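Local coordinates for SusD-like protein BACOVA_02651 (Bacteroides ovatus, PDB 5E75) that binds polysaccharide at the cell surface and probably captures xyloglucan there before its transport into the periplasm for degradation, at residues 43-48 with 417-422. Numbering follows the deposited sequence.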
ATOM      1  N   ILE A  43       8.949   3.393  -0.844  1.00  9.67           N
ATOM      2  CA  ILE A  43       8.722   2.910   0.511  1.00  9.01           C
ATOM      3  C   ILE A  43       7.744   1.736   0.532  1.00  9.09           C
ATOM      4  O   ILE A  43       8.025   0.695   1.131  1.00 11.10           O
ATOM      5  CB  ILE A  43       8.236   4.037   1.441  1.00 10.22           C
ATOM      6  CG1 ILE A  43       9.331   5.107   1.581  1.00 11.97           C
ATOM      7  CG2 ILE A  43       7.884   3.469   2.800  1.00 12.96           C
ATOM      8  CD1 ILE A  43       8.902   6.324   2.411  1.00 14.97           C
ATOM      9  N   GLY A  44       6.601   1.866  -0.126  1.00  9.13           N
ATOM     10  CA  GLY A  44       5.577   0.837  -0.025  1.00  8.37           C
ATOM     11  C   GLY A  44       5.846  -0.408  -0.862  1.00  7.74           C
ATOM     12  O   GLY A  44       5.551  -1.536  -0.436  1.00  8.51           O
ATOM     13  N   SER A  45       6.383  -0.203  -2.070  1.00  8.35           N
ATOM     14  CA  SER A  45       6.632  -1.290  -3.024  1.00  7.77           C
ATOM     15  C   SER A  45       8.115  -1.620  -3.218  1.00  7.92           C
ATOM     16  O   SER A  45       8.502  -2.789  -3.185  1.00  8.79           O
ATOM     17  CB  SER A  45       5.976  -1.004  -4.381  1.00  8.66           C
ATOM     18  OG  SER A  45       4.610  -1.371  -4.369  1.00  8.90           O
ATOM     19  N   GLY A  46       8.943  -0.601  -3.422  1.00  8.82           N
ATOM     20  CA  GLY A  46      10.360  -0.847  -3.644  1.00  9.33           C
ATOM     21  C   GLY A  46      10.999  -1.601  -2.491  1.00  9.30           C
ATOM     22  O   GLY A  46      11.715  -2.583  -2.669  1.00  9.32           O
ATOM     23  N   ARG A  47      10.726  -1.153  -1.277  1.00  8.56           N
ATOM     24  CA  ARG A  47      11.382  -1.722  -0.115  1.00  9.39           C
ATOM     25  C   ARG A  47      10.957  -3.170   0.130  1.00  8.80           C
ATOM     26  O   ARG A  47      11.704  -3.940   0.719  1.00  9.49           O
ATOM     27  CB  ARG A  47      11.112  -0.861   1.116  1.00  9.33           C
ATOM     28  CG  ARG A  47      12.065  -1.128   2.278  1.00 12.42           C
ATOM     29  CD  ARG A  47      12.103   0.078   3.153  1.00 14.58           C
ATOM     30  NE  ARG A  47      12.918  -0.060   4.352  1.00 12.89           N
ATOM     31  CZ  ARG A  47      14.234   0.095   4.409  1.00 12.91           C
ATOM     32  NH1 ARG A  47      14.936   0.330   3.309  1.00 12.63           N
ATOM     33  NH2 ARG A  47      14.846   0.016   5.578  1.00 11.20           N
ATOM     34  N   ALA A  48       9.788  -3.558  -0.378  1.00  8.24           N
ATOM     35  CA  ALA A  48       9.331  -4.946  -0.337  1.00  8.40           C
ATOM     36  C   ALA A  48       9.973  -5.805  -1.422  1.00  8.18           C
ATOM     37  O   ALA A  48       9.754  -7.007  -1.459  1.00  9.04           O
ATOM     38  CB  ALA A  48       7.817  -5.011  -0.503  1.00  9.57           C
ATOM     39  N   MET A 417       2.750  -3.935  -6.393  1.00  9.02           N
ATOM     40  CA  MET A 417       2.653  -2.588  -6.982  1.00  7.98           C
ATOM     41  C   MET A 417       1.444  -1.802  -6.478  1.00  9.41           C
ATOM     42  O   MET A 417       0.985  -0.876  -7.127  1.00 10.38           O
ATOM     43  CB  MET A 417       2.708  -2.638  -8.520  1.00  8.31           C
ATOM     44  CG  MET A 417       4.017  -3.199  -9.082  1.00 10.49           C
ATOM     45  SD  MET A 417       5.510  -2.482  -8.369  1.00  9.85           S
ATOM     46  CE  MET A 417       5.168  -0.716  -8.538  1.00 11.24           C
ATOM     47  N   GLU A 418       0.971  -2.124  -5.277  1.00  8.10           N
ATOM     48  CA  GLU A 418      -0.037  -1.305  -4.585  1.00  7.97           C
ATOM     49  C   GLU A 418       0.548  -0.592  -3.371  1.00  7.86           C
ATOM     50  O   GLU A 418      -0.186   0.004  -2.587  1.00  8.90           O
ATOM     51  CB  GLU A 418      -1.265  -2.127  -4.174  1.00 10.54           C
ATOM     52  CG  GLU A 418      -2.062  -2.562  -5.384  1.00 11.33           C
ATOM     53  CD  GLU A 418      -3.269  -3.415  -5.059  1.00 10.17           C
ATOM     54  OE1 GLU A 418      -4.113  -3.023  -4.208  1.00 12.60           O
ATOM     55  OE2 GLU A 418      -3.375  -4.455  -5.722  1.00 10.01           O
ATOM     56  N   TYR A 419       1.864  -0.622  -3.240  1.00  8.47           N
ATOM     57  CA  TYR A 419       2.559   0.175  -2.225  1.00  8.47           C
ATOM     58  C   TYR A 419       2.164  -0.225  -0.814  1.00  9.08           C
ATOM     59  O   TYR A 419       2.112   0.618   0.076  1.00 10.18           O
ATOM     60  CB  TYR A 419       2.346   1.675  -2.481  1.00  8.79           C
ATOM     61  CG  TYR A 419       2.168   2.032  -3.960  1.00  9.42           C
ATOM     62  CD1 TYR A 419       3.128   1.735  -4.918  1.00 15.92           C
ATOM     63  CD2 TYR A 419       1.002   2.661  -4.379  1.00 14.84           C
ATOM     64  CE1 TYR A 419       2.908   2.065  -6.285  1.00 11.84           C
ATOM     65  CE2 TYR A 419       0.786   2.988  -5.706  1.00 20.67           C
ATOM     66  CZ  TYR A 419       1.729   2.675  -6.640  1.00 12.87           C
ATOM     67  OH  TYR A 419       1.446   3.041  -7.950  1.00 17.72           O
ATOM     68  N   SER A 420       1.912  -1.519  -0.624  1.00  9.22           N
ATOM     69  CA  SER A 420       1.482  -2.051   0.657  1.00  9.73           C
ATOM     70  C   SER A 420       2.363  -3.183   1.191  1.00  8.65           C
ATOM     71  O   SER A 420       2.405  -3.413   2.391  1.00  9.64           O
ATOM     72  CB  SER A 420       0.045  -2.560   0.538  1.00 10.57           C
ATOM     73  OG  SER A 420      -0.058  -3.522  -0.493  1.00 14.05           O
ATOM     74  N   ASN A 421       3.046  -3.908   0.323  1.00  8.18           N
ATOM     75  CA  ASN A 421       3.753  -5.096   0.763  1.00  7.69           C
ATOM     76  C   ASN A 421       4.823  -4.802   1.798  1.00  9.53           C
ATOM     77  O   ASN A 421       5.023  -5.608   2.694  1.00  8.93           O
ATOM     78  CB  ASN A 421       4.340  -5.876  -0.422  1.00  7.71           C
ATOM     79  CG  ASN A 421       3.294  -6.643  -1.214  1.00  8.80           C
ATOM     80  OD1 ASN A 421       2.225  -6.993  -0.701  1.00 10.05           O
ATOM     81  ND2 ASN A 421       3.613  -6.920  -2.462  1.00  9.24           N
ATOM     82  N   TRP A 422       5.509  -3.666   1.715  1.00  8.40           N
ATOM     83  CA  TRP A 422       6.576  -3.413   2.682  1.00  8.21           C
ATOM     84  C   TRP A 422       6.021  -3.301   4.099  1.00  7.16           C
ATOM     85  O   TRP A 422       6.608  -3.802   5.053  1.00  8.46           O
ATOM     86  CB  TRP A 422       7.410  -2.178   2.351  1.00  8.11           C
ATOM     87  CG  TRP A 422       8.419  -1.914   3.448  1.00  8.77           C
ATOM     88  CD1 TRP A 422       8.524  -0.793   4.221  1.00  9.17           C
ATOM     89  CD2 TRP A 422       9.443  -2.814   3.904  1.00  8.92           C
ATOM     90  NE1 TRP A 422       9.552  -0.933   5.135  1.00  9.17           N
ATOM     91  CE2 TRP A 422      10.127  -2.168   4.955  1.00  9.20           C
ATOM     92  CE3 TRP A 422       9.844  -4.100   3.531  1.00  8.87           C
ATOM     93  CZ2 TRP A 422      11.174  -2.776   5.635  1.00  9.45           C
ATOM     94  CZ3 TRP A 422      10.875  -4.698   4.206  1.00  9.82           C
ATOM     95  CH2 TRP A 422      11.546  -4.032   5.233  1.00  8.89           C
TER
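W422 lays one face of its indole over the aliphatic part of R47. CG of R47 sits 3.6 Å from the centroid of the five-membered ring of W422, a CH-pi contact made over the face. With chi1 at -163°, the R47 chain leaves opposite its backbone N and runs extended from CG to NE, carrying CB, CG and CD along the indole face. The guanidinium is turned steeply, its plane 77° from that of the ring, and NH2 goes on to the carbonyl of I493. Beside this CH-pi contact, W422 N gives G44 O a nearly straight hydrogen bond of 3.0 Å (161°). I43 O, buried without a polar partner, lies 3.2 Å from CB of W422. A48 CB fits against N421 CB at 3.6 Å. This buried packing joins helix 40-46 and the residues just after it to the start of helix 421-431 and the loop before it. The two segments, 369 residues apart, fall in the two family regions of this SusD-family protein, the N-terminal starch-binding associating region and the SusD region, both of the TPR clan, and meet near the middle of its largely helical fold. A leucine in place of W422 would probably leave the R47 methylenes without their flat cover and open a gap beside F440, whose ring also meets the indole. At G44, CA comes 3.5 Å from Y419 O in a CA-H...O contact; a beta carbon here would clash with that oxygen. S45 OG accepts a weak, bent bond from Y419 N at 3.1 Å. The D50 carboxylate ties both segments together: OD2 takes both S45 OG and M417 N, and OD1 receives N421 ND2.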